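PDB 6ORM: peruvianin-I from Thevetia peruviana, which is a germin-like protein of the cupin family with cysteine-peptidase activity, found in the latex of the plant. Local coordinates for residues F37-F42 and G62-L67; T73-V78 and A149-Q154. One frame throughout, in Å; residues are numbered along the deposited sequence.

How the contacts relate
Contact 1 comes first along the chain and is complete before contact 2 opens; their centres lie about 12 Å apart. Contact 2 joins two long strands of the five-stranded antiparallel sheet near the centre of the chain. Contact 1, its centre about 13 Å from that of the chain, lies where the short strand 38-39 meets the loop between strands 54-57 and 73-79. That loop leads directly into the first strand of contact 2. The two contacts touch where the ring of Phe42 reaches the backbone of Ile74 and Asn75 and where Arg76 NH1 makes a weak hydrogen bond to Phe42 O. Both also reach the second subunit, so strand 38-39 and the five-stranded sheet both meet that subunit.

Contact 1: F37-F42 and G62-L67; sequences FIYSGF and GQFPAL. With NAG (2-acetamido-2-deoxy-beta-D-glucopyranose), chain D.
Tyr39 sets its CB squarely on the ring of Phe64, a CH-pi contact 3.4 Å from Tyr39 CB to the Phe64 ring centroid, 5° off the normal. The two rings, their planes 27° apart, are slid so far that they barely overlap. With CG anti to the backbone N (chi1 -176°), the Tyr39 ring runs on to Gln63, where Tyr39 CE1 comes 3.3 Å from Gln63 O and Tyr39 OH lies 3.8 Å from Gln63 CB. Gly41 N lies over one face of the Tyr39 ring, toward its rim. The Gln63 chain bends away, its OE1 accepting the N-H of Thr60. An alanine here would keep CB over Phe64 but would probably leave a gap beside Gln63 and strip Gly41 N of the ring. Two backbone oxygens approach the far end of Phe64: Phe37 O at its edge, 3.4 Å from Phe64 CZ, and Ile38 O near Phe64 CE1. Phe37 CD1 meets Ala66 CB at 3.9 Å. The contact ties strand 38-39 to the loop ahead of strand 73-79 at the subunit interface, where Ile38 and Tyr39 pair antiparallel with a strand of the second subunit and Phe37 packs edge-to-face on Phe10 and on that subunit's Phe108.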
ATOM      1  N   PHE A  37     -13.527 -20.250   9.752  1.00 46.70           N
ATOM      2  CA  PHE A  37     -12.708 -19.222  10.374  1.00 45.25           C
ATOM      3  C   PHE A  37     -11.911 -19.743  11.559  1.00 45.39           C
ATOM      4  O   PHE A  37     -11.218 -18.963  12.220  1.00 44.77           O
ATOM      5  CB  PHE A  37     -13.594 -18.037  10.771  1.00 44.87           C
ATOM      6  CG  PHE A  37     -14.262 -17.386   9.591  1.00 45.12           C
ATOM      7  CD1 PHE A  37     -13.599 -16.424   8.849  1.00 43.56           C
ATOM      8  CD2 PHE A  37     -15.536 -17.770   9.196  1.00 46.64           C
ATOM      9  CE1 PHE A  37     -14.198 -15.836   7.751  1.00 44.46           C
ATOM     10  CE2 PHE A  37     -16.142 -17.184   8.097  1.00 47.40           C
ATOM     11  CZ  PHE A  37     -15.470 -16.215   7.375  1.00 46.14           C
ATOM     12  N   ILE A  38     -11.991 -21.039  11.835  1.00 45.73           N
ATOM     13  CA  ILE A  38     -11.138 -21.704  12.809  1.00 45.80           C
ATOM     14  C   ILE A  38     -10.131 -22.560  12.050  1.00 45.66           C
ATOM     15  O   ILE A  38     -10.424 -23.087  10.971  1.00 46.92           O
ATOM     16  CB  ILE A  38     -11.972 -22.553  13.795  1.00 46.83           C
ATOM     17  CG1 ILE A  38     -11.094 -23.123  14.913  1.00 46.41           C
ATOM     18  CG2 ILE A  38     -12.706 -23.663  13.062  1.00 47.87           C
ATOM     19  CD1 ILE A  38     -11.862 -23.947  15.927  1.00 47.99           C
ATOM     20  N   TYR A  39      -8.922 -22.666  12.598  1.00 44.86           N
ATOM     21  CA  TYR A  39      -7.923 -23.593  12.080  1.00 44.85           C
ATOM     22  C   TYR A  39      -7.289 -24.327  13.250  1.00 44.86           C
ATOM     23  O   TYR A  39      -6.810 -23.694  14.195  1.00 43.99           O
ATOM     24  CB  TYR A  39      -6.846 -22.878  11.256  1.00 44.17           C
ATOM     25  CG  TYR A  39      -5.856 -23.834  10.627  1.00 45.03           C
ATOM     26  CD1 TYR A  39      -6.199 -24.574   9.502  1.00 46.44           C
ATOM     27  CD2 TYR A  39      -4.587 -24.009  11.168  1.00 44.46           C
ATOM     28  CE1 TYR A  39      -5.304 -25.454   8.925  1.00 47.17           C
ATOM     29  CE2 TYR A  39      -3.685 -24.888  10.598  1.00 45.01           C
ATOM     30  CZ  TYR A  39      -4.049 -25.608   9.479  1.00 46.22           C
ATOM     31  OH  TYR A  39      -3.157 -26.485   8.905  1.00 46.33           O
ATOM     32  N   SER A  40      -7.279 -25.660  13.181  1.00 46.59           N
ATOM     33  CA  SER A  40      -6.887 -26.497  14.310  1.00 46.97           C
ATOM     34  C   SER A  40      -5.626 -27.306  14.022  1.00 46.77           C
ATOM     35  O   SER A  40      -5.345 -28.280  14.727  1.00 47.36           O
ATOM     36  CB  SER A  40      -8.034 -27.433  14.697  1.00 48.40           C
ATOM     37  OG  SER A  40      -9.124 -26.707  15.236  1.00 48.78           O
ATOM     38  N   GLY A  41      -4.861 -26.920  12.998  1.00 46.63           N
ATOM     39  CA  GLY A  41      -3.690 -27.691  12.617  1.00 46.97           C
ATOM     40  C   GLY A  41      -2.653 -27.840  13.714  1.00 47.26           C
ATOM     41  O   GLY A  41      -1.951 -28.853  13.770  1.00 48.82           O
ATOM     42  N   PHE A  42      -2.543 -26.851  14.604  1.00 44.87           N
ATOM     43  CA  PHE A  42      -1.524 -26.920  15.647  1.00 44.81           C
ATOM     44  C   PHE A  42      -1.796 -28.013  16.668  1.00 48.09           C
ATOM     45  O   PHE A  42      -0.904 -28.328  17.461  1.00 47.96           O
ATOM     46  CB  PHE A  42      -1.408 -25.581  16.381  1.00 42.85           C
ATOM     47  CG  PHE A  42      -0.711 -24.514  15.594  1.00 41.19           C
ATOM     48  CD1 PHE A  42       0.131 -24.840  14.546  1.00 40.69           C
ATOM     49  CD2 PHE A  42      -0.895 -23.180  15.912  1.00 40.44           C
ATOM     50  CE1 PHE A  42       0.774 -23.853  13.824  1.00 39.81           C
ATOM     51  CE2 PHE A  42      -0.255 -22.187  15.196  1.00 39.44           C
ATOM     52  CZ  PHE A  42       0.582 -22.523  14.151  1.00 39.14           C
ATOM     53  N   GLY A  62      -2.483 -20.974   2.183  1.00 45.51           N
ATOM     54  CA  GLY A  62      -2.495 -22.293   1.572  1.00 46.28           C
ATOM     55  C   GLY A  62      -3.052 -23.369   2.482  1.00 46.45           C
ATOM     56  O   GLY A  62      -3.605 -24.363   2.006  1.00 47.73           O
ATOM     57  N   GLN A  63      -2.899 -23.199   3.795  1.00 45.28           N
ATOM     58  CA  GLN A  63      -3.425 -24.144   4.774  1.00 45.55           C
ATOM     59  C   GLN A  63      -4.728 -23.681   5.408  1.00 44.80           C
ATOM     60  O   GLN A  63      -5.558 -24.516   5.781  1.00 45.31           O
ATOM     61  CB  GLN A  63      -2.398 -24.384   5.888  1.00 45.39           C
ATOM     62  CG  GLN A  63      -1.104 -25.042   5.436  1.00 46.00           C
ATOM     63  CD  GLN A  63      -0.202 -24.097   4.667  1.00 45.73           C
ATOM     64  OE1 GLN A  63       0.095 -22.992   5.123  1.00 45.23           O
ATOM     65  NE2 GLN A  63       0.230 -24.524   3.489  1.00 46.37           N
ATOM     66  N   PHE A  64      -4.912 -22.367   5.537  1.00 44.32           N
ATOM     67  CA  PHE A  64      -6.013 -21.764   6.283  1.00 43.20           C
ATOM     68  C   PHE A  64      -6.702 -20.796   5.330  1.00 43.07           C
ATOM     69  O   PHE A  64      -6.389 -19.598   5.311  1.00 42.27           O
ATOM     70  CB  PHE A  64      -5.485 -21.076   7.543  1.00 40.90           C
ATOM     71  CG  PHE A  64      -6.549 -20.577   8.485  1.00 40.43           C
ATOM     72  CD1 PHE A  64      -7.889 -20.882   8.296  1.00 41.36           C
ATOM     73  CD2 PHE A  64      -6.192 -19.801   9.581  1.00 39.14           C
ATOM     74  CE1 PHE A  64      -8.850 -20.410   9.176  1.00 41.91           C
ATOM     75  CE2 PHE A  64      -7.145 -19.330  10.462  1.00 39.51           C
ATOM     76  CZ  PHE A  64      -8.476 -19.634  10.262  1.00 40.90           C
ATOM     77  N   PRO A  65      -7.642 -21.287   4.516  1.00 43.29           N
ATOM     78  CA  PRO A  65      -8.212 -20.453   3.440  1.00 43.70           C
ATOM     79  C   PRO A  65      -8.764 -19.110   3.893  1.00 43.47           C
ATOM     80  O   PRO A  65      -8.737 -18.150   3.112  1.00 43.52           O
ATOM     81  CB  PRO A  65      -9.317 -21.349   2.867  1.00 45.25           C
ATOM     82  CG  PRO A  65      -8.858 -22.740   3.153  1.00 45.58           C
ATOM     83  CD  PRO A  65      -8.126 -22.678   4.464  1.00 44.21           C
ATOM     84  N   ALA A  66      -9.256 -19.003   5.128  1.00 42.00           N
ATOM     85  CA  ALA A  66      -9.805 -17.738   5.600  1.00 41.63           C
ATOM     86  C   ALA A  66      -8.754 -16.643   5.729  1.00 40.24           C
ATOM     87  O   ALA A  66      -9.124 -15.470   5.847  1.00 40.76           O
ATOM     88  CB  ALA A  66     -10.509 -17.937   6.944  1.00 42.18           C
ATOM     89  N   LEU A  67      -7.464 -16.989   5.723  1.00 40.75           N
ATOM     90  CA  LEU A  67      -6.417 -15.973   5.766  1.00 39.38           C
ATOM     91  C   LEU A  67      -6.303 -15.199   4.461  1.00 39.57           C
ATOM     92  O   LEU A  67      -5.702 -14.118   4.448  1.00 39.02           O
ATOM     93  CB  LEU A  67      -5.071 -16.619   6.099  1.00 38.26           C
ATOM     94  CG  LEU A  67      -4.942 -17.198   7.506  1.00 38.21           C
ATOM     95  CD1 LEU A  67      -3.559 -17.800   7.710  1.00 37.55           C
ATOM     96  CD2 LEU A  67      -5.232 -16.126   8.552  1.00 37.86           C
TER
HETATM   97  C1  NAG D   2       1.906 -32.050   8.113  1.00 56.17           C
HETATM   98  C2  NAG D   2       0.595 -31.386   7.708  1.00 57.91           C
HETATM   99  C3  NAG D   2      -0.227 -32.307   6.809  1.00 61.63           C
HETATM  100  C4  NAG D   2       0.612 -32.802   5.637  1.00 64.29           C
HETATM  101  C5  NAG D   2       1.887 -33.446   6.165  1.00 61.92           C
HETATM  102  C6  NAG D   2       2.823 -33.906   5.072  1.00 63.11           C
HETATM  103  C7  NAG D   2      -0.206 -29.765   9.372  1.00 55.04           C
HETATM  104  C8  NAG D   2      -1.050 -29.562  10.594  1.00 54.66           C
HETATM  105  N2  NAG D   2      -0.172 -31.009   8.885  1.00 56.00           N
HETATM  106  O3  NAG D   2      -1.357 -31.578   6.341  1.00 62.57           O
HETATM  107  O4  NAG D   2      -0.107 -33.766   4.874  1.00 69.17           O
HETATM  108  O5  NAG D   2       2.606 -32.488   6.953  1.00 58.64           O
HETATM  109  O6  NAG D   2       3.487 -32.810   4.459  1.00 64.19           O
HETATM  110  O7  NAG D   2       0.413 -28.844   8.850  1.00 55.15           O

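Contact 2: T73-V78 and A149-Q154; sequences TINRCV and ASLNSQ
Leu151 CD1 comes to 3.8 Å from Asn75 ND2, above the plane of the flat carboxamide but out beyond its nitrogen end, and the two side chains cross at about a right angle. Asn75 OD1 accepts the N-H of Val59, which helps fix how the amide is turned. This is an antiparallel pairing within the cupin beta-barrel, the axes of 73-78 and 149-151 approaching to 4.7 Å. Thr73 with Leu151 and Asn75 with Ala149 are the hydrogen-bonded pairs: Leu151 N to Thr73 O, at 2.8 Å, is joined by Thr73 N to Leu151 O, Asn75 N to Ala149 O and Ala149 N to Asn75 O. Between them, Ile74 and Ser150 form a non-hydrogen-bonded pair, supported by close CA-H contacts such as Ile74 CA to Ala149 O at 3.2 Å. Their side chains leave the sheet on the same face, which meets the second subunit: Ile74 packs on its Leu126, and Ser150 OG is hydrogen-bonded to Ser150 OG of that chain. On the other face Leu151 CD1 also touches Thr73 CG2, at 3.9 Å. Past Leu151 an inverse gamma turn centred on Asn152 brings Ser153 back beside Thr73. There Thr73 OG1, held beside its own backbone N (chi1 -80°), donates to Ser153 O at 2.7 Å, aimed at a lone pair of that oxygen within the plane of its carbonyl.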
ATOM      1  N   THR A  73      -0.103 -14.452   8.860  1.00 38.57           N
ATOM      2  CA  THR A  73       0.336 -15.840   8.912  1.00 39.02           C
ATOM      3  C   THR A  73       0.919 -16.086  10.298  1.00 38.15           C
ATOM      4  O   THR A  73       1.529 -15.193  10.888  1.00 37.75           O
ATOM      5  CB  THR A  73       1.391 -16.146   7.830  1.00 39.78           C
ATOM      6  OG1 THR A  73       0.748 -16.355   6.568  1.00 41.48           O
ATOM      7  CG2 THR A  73       2.223 -17.382   8.169  1.00 40.11           C
ATOM      8  N   ILE A  74       0.715 -17.294  10.826  1.00 38.90           N
ATOM      9  CA  ILE A  74       1.442 -17.747  12.006  1.00 39.48           C
ATOM     10  C   ILE A  74       2.009 -19.132  11.720  1.00 39.15           C
ATOM     11  O   ILE A  74       1.303 -20.008  11.206  1.00 40.04           O
ATOM     12  CB  ILE A  74       0.563 -17.742  13.276  1.00 40.95           C
ATOM     13  CG1 ILE A  74       1.411 -18.040  14.515  1.00 41.54           C
ATOM     14  CG2 ILE A  74      -0.603 -18.710  13.164  1.00 42.27           C
ATOM     15  CD1 ILE A  74       0.696 -17.767  15.827  1.00 42.65           C
ATOM     16  N   ASN A  75       3.290 -19.320  12.024  1.00 38.28           N
ATOM     17  CA  ASN A  75       3.958 -20.603  11.873  1.00 38.76           C
ATOM     18  C   ASN A  75       4.469 -21.065  13.229  1.00 38.97           C
ATOM     19  O   ASN A  75       4.988 -20.262  14.009  1.00 39.13           O
ATOM     20  CB  ASN A  75       5.130 -20.510  10.883  1.00 39.35           C
ATOM     21  CG  ASN A  75       4.686 -20.176   9.471  1.00 40.23           C
ATOM     22  OD1 ASN A  75       3.611 -20.582   9.029  1.00 41.18           O
ATOM     23  ND2 ASN A  75       5.517 -19.432   8.754  1.00 39.78           N
ATOM     24  N   ARG A  76       4.322 -22.358  13.507  1.00 39.51           N
ATOM     25  CA  ARG A  76       4.892 -22.957  14.706  1.00 39.68           C
ATOM     26  C   ARG A  76       6.195 -23.653  14.346  1.00 40.30           C
ATOM     27  O   ARG A  76       6.237 -24.457  13.409  1.00 40.83           O
ATOM     28  CB  ARG A  76       3.931 -23.959  15.349  1.00 40.06           C
ATOM     29  CG  ARG A  76       4.482 -24.569  16.634  1.00 40.33           C
ATOM     30  CD  ARG A  76       3.640 -25.738  17.130  1.00 41.88           C
ATOM     31  NE  ARG A  76       3.639 -26.858  16.194  1.00 42.41           N
ATOM     32  CZ  ARG A  76       2.710 -27.809  16.166  1.00 43.20           C
ATOM     33  NH1 ARG A  76       1.719 -27.802  17.047  1.00 43.50           N
ATOM     34  NH2 ARG A  76       2.791 -28.788  15.274  1.00 43.86           N
ATOM     35  N   CYS A  77       7.249 -23.352  15.096  1.00 40.39           N
ATOM     36  CA  CYS A  77       8.556 -23.955  14.891  1.00 41.42           C
ATOM     37  C   CYS A  77       8.946 -24.714  16.148  1.00 42.03           C
ATOM     38  O   CYS A  77       8.921 -24.154  17.248  1.00 42.97           O
ATOM     39  CB  CYS A  77       9.607 -22.897  14.550  1.00 41.45           C
ATOM     40  SG  CYS A  77       9.272 -21.909  13.059  1.00 41.64           S
ATOM     41  N   VAL A  78       9.311 -25.982  15.983  1.00 41.86           N
ATOM     42  CA  VAL A  78       9.800 -26.816  17.073  1.00 42.89           C
ATOM     43  C   VAL A  78      11.210 -27.267  16.725  1.00 42.97           C
ATOM     44  O   VAL A  78      11.456 -27.761  15.619  1.00 42.80           O
ATOM     45  CB  VAL A  78       8.874 -28.020  17.323  1.00 44.94           C
ATOM     46  CG1 VAL A  78       9.433 -28.913  18.425  1.00 46.78           C
ATOM     47  CG2 VAL A  78       7.470 -27.541  17.671  1.00 45.05           C
ATOM     48  N   ALA A 149       5.993 -17.788  14.992  1.00 36.65           N
ATOM     49  CA  ALA A 149       6.311 -16.619  14.187  1.00 36.18           C
ATOM     50  C   ALA A 149       5.019 -16.037  13.626  1.00 35.94           C
ATOM     51  O   ALA A 149       4.302 -16.715  12.883  1.00 36.05           O
ATOM     52  CB  ALA A 149       7.275 -16.981  13.057  1.00 35.72           C
ATOM     53  N   SER A 150       4.713 -14.798  14.005  1.00 36.20           N
ATOM     54  CA  SER A 150       3.622 -14.046  13.399  1.00 36.51           C
ATOM     55  C   SER A 150       4.194 -13.177  12.287  1.00 35.87           C
ATOM     56  O   SER A 150       5.156 -12.435  12.511  1.00 35.55           O
ATOM     57  CB  SER A 150       2.908 -13.183  14.441  1.00 37.77           C
ATOM     58  OG  SER A 150       2.263 -13.979  15.422  1.00 39.02           O
ATOM     59  N   LEU A 151       3.623 -13.288  11.089  1.00 35.62           N
ATOM     60  CA  LEU A 151       4.122 -12.568   9.924  1.00 35.62           C
ATOM     61  C   LEU A 151       2.991 -11.793   9.261  1.00 35.89           C
ATOM     62  O   LEU A 151       1.859 -12.278   9.176  1.00 36.65           O
ATOM     63  CB  LEU A 151       4.771 -13.531   8.919  1.00 35.49           C
ATOM     64  CG  LEU A 151       5.914 -14.385   9.479  1.00 35.85           C
ATOM     65  CD1 LEU A 151       5.453 -15.815   9.747  1.00 36.35           C
ATOM     66  CD2 LEU A 151       7.125 -14.366   8.553  1.00 35.49           C
ATOM     67  N   ASN A 152       3.307 -10.586   8.787  1.00 35.61           N
ATOM     68  CA  ASN A 152       2.301  -9.707   8.187  1.00 36.09           C
ATOM     69  C   ASN A 152       2.184  -9.952   6.680  1.00 36.42           C
ATOM     70  O   ASN A 152       2.342  -9.058   5.848  1.00 37.64           O
ATOM     71  CB  ASN A 152       2.613  -8.248   8.500  1.00 36.06           C
ATOM     72  CG  ASN A 152       3.966  -7.807   7.974  1.00 36.09           C
ATOM     73  OD1 ASN A 152       4.913  -8.593   7.910  1.00 36.34           O
ATOM     74  ND2 ASN A 152       4.061  -6.537   7.593  1.00 35.82           N
ATOM     75  N   SER A 153       1.906 -11.207   6.341  1.00 36.46           N
ATOM     76  CA  SER A 153       1.521 -11.579   4.987  1.00 36.28           C
ATOM     77  C   SER A 153       0.779 -12.901   5.062  1.00 36.57           C
ATOM     78  O   SER A 153       1.057 -13.728   5.931  1.00 35.78           O
ATOM     79  CB  SER A 153       2.730 -11.694   4.053  1.00 36.10           C
ATOM     80  OG  SER A 153       2.334 -12.139   2.765  1.00 37.16           O
ATOM     81  N   GLN A 154      -0.167 -13.092   4.142  1.00 37.07           N
ATOM     82  CA  GLN A 154      -0.820 -14.391   4.040  1.00 37.34           C
ATOM     83  C   GLN A 154       0.099 -15.460   3.467  1.00 37.52           C
ATOM     84  O   GLN A 154      -0.224 -16.648   3.566  1.00 38.53           O
ATOM     85  CB  GLN A 154      -2.082 -14.288   3.184  1.00 37.37           C
ATOM     86  CG  GLN A 154      -1.805 -14.157   1.703  1.00 36.89           C
ATOM     87  CD  GLN A 154      -3.073 -14.100   0.880  1.00 37.55           C
ATOM     88  OE1 GLN A 154      -3.917 -13.224   1.075  1.00 37.50           O
ATOM     89  NE2 GLN A 154      -3.214 -15.038  -0.046  1.00 37.79           N
TER